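Long-range contacts in Emp46p (Saccharomyces cerevisiae, PDB 2A6X), which acts as a calcium-independent cargo receptor with a carbohydrate recognition domain and takes part in the secretion of glycoproteins: residues Gly10-Asn15 against Lys214-Asp219; Lys48-Ser53 against Ala201-Ser206; Leu111-Arg116 against Val125-Asn130. The protein carries 1 engineered substitution. One frame throughout, in Å; residues are numbered along the deposited sequence.

Contact 1 of 3, residues Gly10-Asn15 against Lys214-Asp219; sequences GYSLPN and KMKLYD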
# COMPACT_ATOMS: atom_id res chain seq x y z
N GLY A 10 12.28 -12.40 -3.09
CA GLY A 10 11.52 -12.39 -4.32
C GLY A 10 10.25 -11.56 -4.29
O GLY A 10 9.72 -11.17 -5.33
N TYR A 11 9.74 -11.30 -3.09
CA TYR A 11 8.54 -10.48 -2.94
C TYR A 11 8.82 -9.27 -2.06
O TYR A 11 7.93 -8.77 -1.40
CB TYR A 11 7.41 -11.32 -2.35
CG TYR A 11 6.86 -12.37 -3.28
CD1 TYR A 11 5.72 -12.13 -4.05
CD2 TYR A 11 7.47 -13.61 -3.39
CE1 TYR A 11 5.21 -13.08 -4.91
CE2 TYR A 11 6.96 -14.58 -4.25
CZ TYR A 11 5.83 -14.30 -5.00
OH TYR A 11 5.32 -15.26 -5.86
N SER A 12 10.07 -8.80 -2.07
CA SER A 12 10.49 -7.62 -1.32
C SER A 12 11.20 -6.62 -2.23
O SER A 12 11.62 -6.95 -3.33
CB SER A 12 11.43 -8.00 -0.17
OG SER A 12 10.84 -8.98 0.69
N LEU A 13 11.25 -5.37 -1.79
CA LEU A 13 12.17 -4.43 -2.42
C LEU A 13 13.58 -4.73 -1.93
O LEU A 13 13.82 -5.02 -0.74
CB LEU A 13 11.78 -2.98 -2.08
CG LEU A 13 10.59 -2.42 -2.85
CD1 LEU A 13 10.19 -1.06 -2.24
CD2 LEU A 13 10.86 -2.29 -4.35
N PRO A 14 14.56 -4.55 -2.81
CA PRO A 14 15.95 -4.59 -2.38
C PRO A 14 16.26 -3.34 -1.57
O PRO A 14 15.46 -2.39 -1.55
CB PRO A 14 16.71 -4.55 -3.72
CG PRO A 14 15.86 -3.77 -4.58
CD PRO A 14 14.44 -4.23 -4.24
N ASN A 15 17.42 -3.31 -0.92
CA ASN A 15 17.83 -2.08 -0.28
C ASN A 15 18.03 -1.05 -1.37
O ASN A 15 18.91 -1.19 -2.19
CB ASN A 15 19.10 -2.27 0.54
CG ASN A 15 19.48 -1.01 1.27
OD1 ASN A 15 20.05 -0.09 0.67
ND2 ASN A 15 19.12 -0.93 2.55
N LYS A 214 11.16 1.36 1.88
CA LYS A 214 11.46 -0.06 2.06
C LYS A 214 10.20 -0.87 1.92
O LYS A 214 9.12 -0.39 2.16
CB LYS A 214 12.01 -0.35 3.45
CG LYS A 214 13.24 0.41 3.86
CD LYS A 214 13.66 0.11 5.33
CE LYS A 214 13.72 -1.36 5.70
NZ LYS A 214 14.25 -1.52 7.10
N MET A 215 10.34 -2.12 1.51
CA MET A 215 9.23 -3.07 1.57
C MET A 215 9.78 -4.48 1.73
O MET A 215 10.70 -4.87 1.01
CB MET A 215 8.36 -3.00 0.31
CG MET A 215 7.15 -3.95 0.34
SD MET A 215 7.56 -5.60 -0.20
CE MET A 215 5.96 -6.39 -0.15
N LYS A 216 9.25 -5.21 2.70
CA LYS A 216 9.62 -6.60 2.93
C LYS A 216 8.38 -7.43 3.12
O LYS A 216 7.41 -7.01 3.77
CB LYS A 216 10.51 -6.72 4.17
CG LYS A 216 11.91 -6.20 3.97
CD LYS A 216 12.76 -6.31 5.23
CE LYS A 216 14.13 -5.71 4.99
NZ LYS A 216 14.08 -4.48 4.12
N LEU A 217 8.43 -8.63 2.58
CA LEU A 217 7.41 -9.63 2.81
C LEU A 217 8.11 -10.78 3.51
O LEU A 217 9.24 -11.09 3.19
CB LEU A 217 6.74 -10.10 1.52
CG LEU A 217 5.65 -11.17 1.69
CD1 LEU A 217 4.56 -11.08 0.63
CD2 LEU A 217 6.28 -12.58 1.70
N TYR A 218 7.41 -11.36 4.49
CA TYR A 218 7.90 -12.54 5.21
C TYR A 218 6.87 -13.65 5.07
O TYR A 218 5.67 -13.41 5.15
CB TYR A 218 8.12 -12.25 6.70
CG TYR A 218 9.03 -11.09 7.02
CD1 TYR A 218 10.34 -11.29 7.47
CD2 TYR A 218 8.57 -9.77 6.94
CE1 TYR A 218 11.17 -10.20 7.78
CE2 TYR A 218 9.38 -8.71 7.25
CZ TYR A 218 10.67 -8.92 7.67
OH TYR A 218 11.45 -7.82 7.97
N ASP A 219 7.35 -14.87 4.86
CA ASP A 219 6.51 -16.05 4.77
C ASP A 219 6.09 -16.57 6.15
O ASP A 219 6.02 -17.78 6.36
CB ASP A 219 7.26 -17.18 4.07
CG ASP A 219 7.67 -16.85 2.66
OD1 ASP A 219 6.97 -16.08 1.97
OD2 ASP A 219 8.68 -17.37 2.15
O HOH W 1 13.31 -2.84 1.06
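Ser12 and Leu13 meet Leu217, Lys216 and Met215 as two chains running nearly antiparallel, although residues 10-15 form no regular strand. They illustrate how an irregular terminal stretch can be fastened to a sheet by combining one side-chain bond with one backbone bond. The hydroxyl of Ser12 lies beside its own backbone nitrogen (chi1 -55°), where OG accepts a nearly straight bond from Leu217 N at 3.1 Å; the same OG also bonds Asn8 O. One residue on, Leu13 N donates to Met215 O over 2.9 Å, approaching from above the carbonyl plane. A water extends the link, donating to Leu13 O and accepting from Met215 N.

Apolar groups lie beside these bonds. The side chains of Leu13 and Met215 cross at about a right angle, with Leu13 CD1 placed 3.7 Å from Met215 CB. Met215 itself bends at chi2 (-85°) and runs back along the loop, bringing its CE methyl to 3.3 Å from Tyr11 O. Leu217 CB approaches that same oxygen at 3.4 Å; the carbonyl is buried among carbon and sulfur and has no polar partner. Of the Tyr11 side chain, CB is the part that meets Leu217, 4.1 Å from Leu217 CB; the ring turns off toward Tyr60, which it meets edge-to-face, and its OH bonds Glu59 O.

Lys216, whose CB points away from the loop, forms a cation-pi contact with Trp7. Met215 and Leu217 point into the interior of the sandwich, where both reach Ile197 of strand 195-202 in the other sheet. Strand 209-218 pairs with strand 66-75 at its side, while Trp29, at the start of strand 29-33, packs on Leu13 and Met215 and donates its NE1 to Ser12 O.

Contact 2 of 3, residues Lys48-Ser53 against Ala201-Ser206; sequences KNTKGS and AINDAS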
# COMPACT_ATOMS: atom_id res chain seq x y z
N LYS A 48 3.58 18.06 -9.63
CA LYS A 48 2.20 18.48 -9.49
C LYS A 48 1.24 17.52 -10.19
O LYS A 48 1.43 17.19 -11.37
CB LYS A 48 2.02 19.87 -10.10
CG LYS A 48 2.75 20.97 -9.38
CD LYS A 48 2.44 22.32 -10.05
CE LYS A 48 2.89 23.49 -9.20
NZ LYS A 48 2.34 24.80 -9.70
N ASN A 49 0.21 17.10 -9.46
CA ASN A 49 -0.85 16.25 -9.99
C ASN A 49 -0.30 15.02 -10.70
O ASN A 49 -0.67 14.73 -11.84
CB ASN A 49 -1.74 17.03 -10.96
CG ASN A 49 -2.47 18.17 -10.29
OD1 ASN A 49 -3.38 17.96 -9.48
ND2 ASN A 49 -2.09 19.38 -10.64
N THR A 50 0.62 14.33 -10.03
CA THR A 50 1.18 13.10 -10.56
C THR A 50 0.69 11.91 -9.76
O THR A 50 0.31 12.02 -8.61
CB THR A 50 2.71 13.10 -10.53
OG1 THR A 50 3.19 13.41 -9.22
CG2 THR A 50 3.30 14.16 -11.45
N LYS A 51 0.74 10.77 -10.42
CA LYS A 51 0.45 9.50 -9.79
C LYS A 51 1.61 8.58 -10.04
O LYS A 51 2.39 8.74 -10.99
CB LYS A 51 -0.86 8.90 -10.31
CG LYS A 51 -0.88 8.52 -11.75
CD LYS A 51 -2.32 8.27 -12.24
CE LYS A 51 -2.30 7.95 -13.73
NZ LYS A 51 -3.67 7.99 -14.32
N GLY A 52 1.72 7.59 -9.18
CA GLY A 52 2.74 6.57 -9.34
C GLY A 52 2.40 5.34 -8.54
O GLY A 52 1.61 5.39 -7.61
N SER A 53 3.01 4.23 -8.91
CA SER A 53 2.72 2.95 -8.27
C SER A 53 3.88 1.99 -8.36
O SER A 53 4.74 2.10 -9.23
CB SER A 53 1.48 2.33 -8.89
OG SER A 53 1.66 2.13 -10.28
N ALA A 201 0.01 6.10 -5.25
CA ALA A 201 -0.41 7.40 -4.72
C ALA A 201 -0.73 8.39 -5.80
O ALA A 201 -0.34 8.23 -6.94
CB ALA A 201 0.65 7.97 -3.82
N ILE A 202 -1.48 9.41 -5.41
CA ILE A 202 -1.72 10.57 -6.26
C ILE A 202 -1.70 11.82 -5.39
O ILE A 202 -2.16 11.80 -4.25
CB ILE A 202 -3.05 10.42 -7.02
CG1 ILE A 202 -3.16 11.50 -8.10
CG2 ILE A 202 -4.24 10.46 -6.08
CD1 ILE A 202 -4.17 11.21 -9.18
N ASN A 203 -1.19 12.91 -5.94
CA ASN A 203 -1.19 14.18 -5.23
C ASN A 203 -1.95 15.21 -6.06
O ASN A 203 -2.75 14.85 -6.93
CB ASN A 203 0.26 14.62 -4.92
CG ASN A 203 1.05 15.00 -6.16
OD1 ASN A 203 0.52 14.99 -7.27
ND2 ASN A 203 2.32 15.35 -5.98
N ASP A 204 -1.72 16.48 -5.74
CA ASP A 204 -2.30 17.59 -6.48
C ASP A 204 -1.24 18.66 -6.69
O ASP A 204 -0.06 18.40 -6.56
CB ASP A 204 -3.58 18.09 -5.81
CG ASP A 204 -3.37 18.66 -4.41
OD1 ASP A 204 -2.25 19.08 -4.06
OD2 ASP A 204 -4.32 18.76 -3.60
N ALA A 205 -1.64 19.88 -7.03
CA ALA A 205 -0.67 20.92 -7.34
C ALA A 205 0.21 21.36 -6.16
O ALA A 205 1.25 21.99 -6.36
CB ALA A 205 -1.37 22.14 -7.95
N SER A 206 -0.18 21.02 -4.93
CA SER A 206 0.64 21.30 -3.75
C SER A 206 1.88 20.38 -3.64
O SER A 206 2.71 20.58 -2.78
CB SER A 206 -0.19 21.22 -2.46
OG SER A 206 -1.37 22.03 -2.53
O HOH W 2 -4.10 20.67 -8.58
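Lys51 and Gly52 pair with Ile202 and Ala201 as adjacent antiparallel strands in one sheet of the legume-lectin-like beta sandwich, and the contact shows how pairing can continue past the point where regular strands stop. Gly52 and Ala201 form the hydrogen-bonded pair: Gly52 N donates to Ala201 O at 3.1 Å, and Ala201 N returns the bond to Gly52 O. Lys51 and Ile202 form the next, non-hydrogen-bonded pair, with Lys51 CB packed against Ile202 CG1 while the ammonium group leaves for Thr98 OG1. Beyond them Asn203 N donates to Thr50 O over 3.2 Å, and Ile202 CA adds a CH...O contact to that oxygen.

Here a side chain takes over the role of a backbone carbonyl. With CG tucked between its backbone N and carbonyl carbon (chi1 69°), Asn203 turns OD1 across to Thr50 N, 2.8 Å away, and the donor lies only slightly out of the amide plane. Its ND2 is occupied too, donating to Gly47 O and Glu208 O, so the whole amide is held and its rotation fixed. Thr50 OG1 also bonds Gly47 O, which joins both segments to one carbonyl.

At the outer end, Asn49 N reaches Asp204 O at 3.2 Å; the N-H points straight at the oxygen but lies almost perpendicularly above the carbonyl plane. A water bridges the exposed end of the contact: it donates to Asn49 OD1 and, separately, accepts from Ala205 N. The aliphatic part of Lys48 runs alongside Ala205, with Lys48 CG 3.5 Å from Ala205 O. Asp204 divides its carboxylate: OD2 bonds Thr81 OG1, and OD1 closes an Asx turn by accepting from Ser206 N at 3.0 Å.

Contact 3 of 3, residues Leu111-Arg116 against Val125-Asn130; sequences LMILLR and VTAFLN. Engineered in segment 125-130: Phe128 (natural residue Tyr).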
# COMPACT_ATOMS: atom_id res chain seq x y z
N LEU A 111 -8.41 -5.77 -1.18
CA LEU A 111 -8.25 -4.94 0.00
C LEU A 111 -7.44 -3.70 -0.33
O LEU A 111 -6.37 -3.79 -0.93
CB LEU A 111 -7.56 -5.73 1.13
CG LEU A 111 -7.07 -4.93 2.33
CD1 LEU A 111 -8.26 -4.40 3.18
CD2 LEU A 111 -6.09 -5.73 3.21
N MET A 112 -8.01 -2.55 0.01
CA MET A 112 -7.32 -1.27 -0.13
C MET A 112 -7.17 -0.63 1.26
O MET A 112 -8.16 -0.43 1.97
CB MET A 112 -8.15 -0.34 -1.02
CG MET A 112 -7.45 0.98 -1.26
SD MET A 112 -8.38 2.26 -2.19
CE MET A 112 -9.58 2.69 -1.06
N ILE A 113 -5.93 -0.31 1.66
CA ILE A 113 -5.65 0.42 2.89
C ILE A 113 -5.17 1.80 2.49
O ILE A 113 -4.20 1.94 1.76
CB ILE A 113 -4.58 -0.31 3.74
CG1 ILE A 113 -5.09 -1.72 4.07
CG2 ILE A 113 -4.27 0.46 5.00
CD1 ILE A 113 -4.05 -2.63 4.68
N LEU A 114 -5.87 2.83 2.94
CA LEU A 114 -5.70 4.15 2.40
C LEU A 114 -5.29 5.13 3.46
O LEU A 114 -5.93 5.22 4.50
CB LEU A 114 -7.02 4.59 1.75
CG LEU A 114 -7.10 6.01 1.21
CD1 LEU A 114 -6.16 6.28 0.08
CD2 LEU A 114 -8.55 6.25 0.73
N LEU A 115 -4.20 5.86 3.19
CA LEU A 115 -3.79 7.00 4.00
C LEU A 115 -4.23 8.26 3.27
O LEU A 115 -3.79 8.53 2.15
CB LEU A 115 -2.28 7.03 4.23
CG LEU A 115 -1.77 6.10 5.32
CD1 LEU A 115 -2.00 4.62 4.97
CD2 LEU A 115 -0.33 6.37 5.58
N ARG A 116 -5.14 9.00 3.87
CA ARG A 116 -5.63 10.22 3.23
C ARG A 116 -6.24 11.11 4.28
O ARG A 116 -6.32 10.74 5.44
CB ARG A 116 -6.63 9.90 2.12
CG ARG A 116 -8.05 9.58 2.55
CD ARG A 116 -9.08 9.92 1.50
NE ARG A 116 -10.41 9.46 1.87
CZ ARG A 116 -11.53 9.97 1.35
NH1 ARG A 116 -11.49 10.97 0.47
NH2 ARG A 116 -12.71 9.49 1.74
N VAL A 125 -5.94 6.26 8.51
CA VAL A 125 -5.90 5.01 7.77
C VAL A 125 -7.33 4.52 7.69
O VAL A 125 -7.98 4.40 8.71
CB VAL A 125 -5.07 3.96 8.50
CG1 VAL A 125 -5.10 2.64 7.77
CG2 VAL A 125 -3.64 4.41 8.65
N THR A 126 -7.81 4.25 6.48
CA THR A 126 -9.12 3.62 6.27
C THR A 126 -8.96 2.39 5.41
O THR A 126 -8.22 2.44 4.41
CB THR A 126 -10.18 4.61 5.69
OG1 THR A 126 -9.66 5.37 4.59
CG2 THR A 126 -10.60 5.64 6.70
N ALA A 127 -9.63 1.29 5.78
CA ALA A 127 -9.47 0.02 5.10
C ALA A 127 -10.79 -0.37 4.44
O ALA A 127 -11.84 -0.31 5.07
CB ALA A 127 -9.03 -1.05 6.07
N PHE A 128 -10.71 -0.79 3.18
CA PHE A 128 -11.88 -1.06 2.34
C PHE A 128 -11.76 -2.43 1.69
O PHE A 128 -10.70 -2.82 1.20
CB PHE A 128 -12.02 -0.03 1.21
CG PHE A 128 -12.12 1.40 1.66
CD1 PHE A 128 -13.35 2.04 1.73
CD2 PHE A 128 -10.97 2.12 1.97
CE1 PHE A 128 -13.42 3.37 2.16
CE2 PHE A 128 -11.06 3.43 2.38
CZ PHE A 128 -12.28 4.06 2.46
N LEU A 129 -12.88 -3.15 1.63
CA LEU A 129 -12.99 -4.34 0.82
C LEU A 129 -13.92 -4.09 -0.36
O LEU A 129 -14.92 -3.37 -0.25
CB LEU A 129 -13.60 -5.46 1.65
CG LEU A 129 -12.73 -6.02 2.74
CD1 LEU A 129 -13.59 -6.81 3.76
CD2 LEU A 129 -11.63 -6.87 2.13
N ASN A 130 -13.59 -4.69 -1.50
CA ASN A 130 -14.50 -4.74 -2.63
C ASN A 130 -14.42 -6.13 -3.24
O ASN A 130 -13.36 -6.74 -3.22
CB ASN A 130 -14.13 -3.65 -3.65
CG ASN A 130 -15.26 -3.34 -4.63
OD1 ASN A 130 -16.28 -4.04 -4.69
ND2 ASN A 130 -15.09 -2.27 -5.40
O HOH W 3 -7.88 7.30 5.22
O HOH W 4 -11.32 7.32 3.57
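Met112 and Phe128 face each other in a hydrogen-bonded pair of a buried antiparallel strand pairing, in which strands 111-115 and 124-131 are neighbours in a sheet, between strand 84-91 and strand 145-148. Their backbones exchange two bonds: Met112 N to Phe128 O at 3.0 Å and Phe128 N to Met112 O at 2.8 Å. Leu114 and Thr126 repeat the exchange two residues along.

Phe128, an engineered replacement for tyrosine, lies side by side with Met112. A bend at the end of the methionine chain (chi3 70°) brings its CE to 3.4 Å from Phe128 CD2, obliquely to the ring, and Leu114 CD2 comes in at 4.1 Å from Phe128 CE2. On this same face Thr126 OG1 bonds two waters; one receives a bond from Arg116 NE, the other donates to Leu114 O. Arg116 also forms a salt bridge with Glu139.

The opposite face belongs to the core of the legume-lectin-like beta sandwich. There Ile113 CG2 meets Val125 CG1 at 3.6 Å, the two side chains pointing the same way, and Ala127 completes the row between Val125 and Leu129. From the second sheet Leu174 packs on Ile113, Met176 and Cys181 on Val125, and Phe182 on Ala127. Leu115 CD1 rests on the other branch of Val125, 4.0 Å from CG2.

Overall arrangement
The three contacts are nested along the chain: 10-15 opens contact 1, 48-53 opens contact 2, contact 3 is made entirely inside both loops, and 201-206 and 214-219 then close contacts 2 and 1. Contacts 2 and 3 belong to the same sheet, with centres about 18 Å apart, whereas contact 1 ties the N-terminal loop to strand 209-218 of the facing sheet, about 25 Å from contact 2 and about 21 Å from contact 3, centre to centre. Strands 195-202 and 209-218 follow each other and carry the chain between sheets, so the first and last parts of the chain meet at contact 1. None of the contacts touch. The side chain of Leu13 lies about 9 Å from the potassium ion at Leu26 and Trp29.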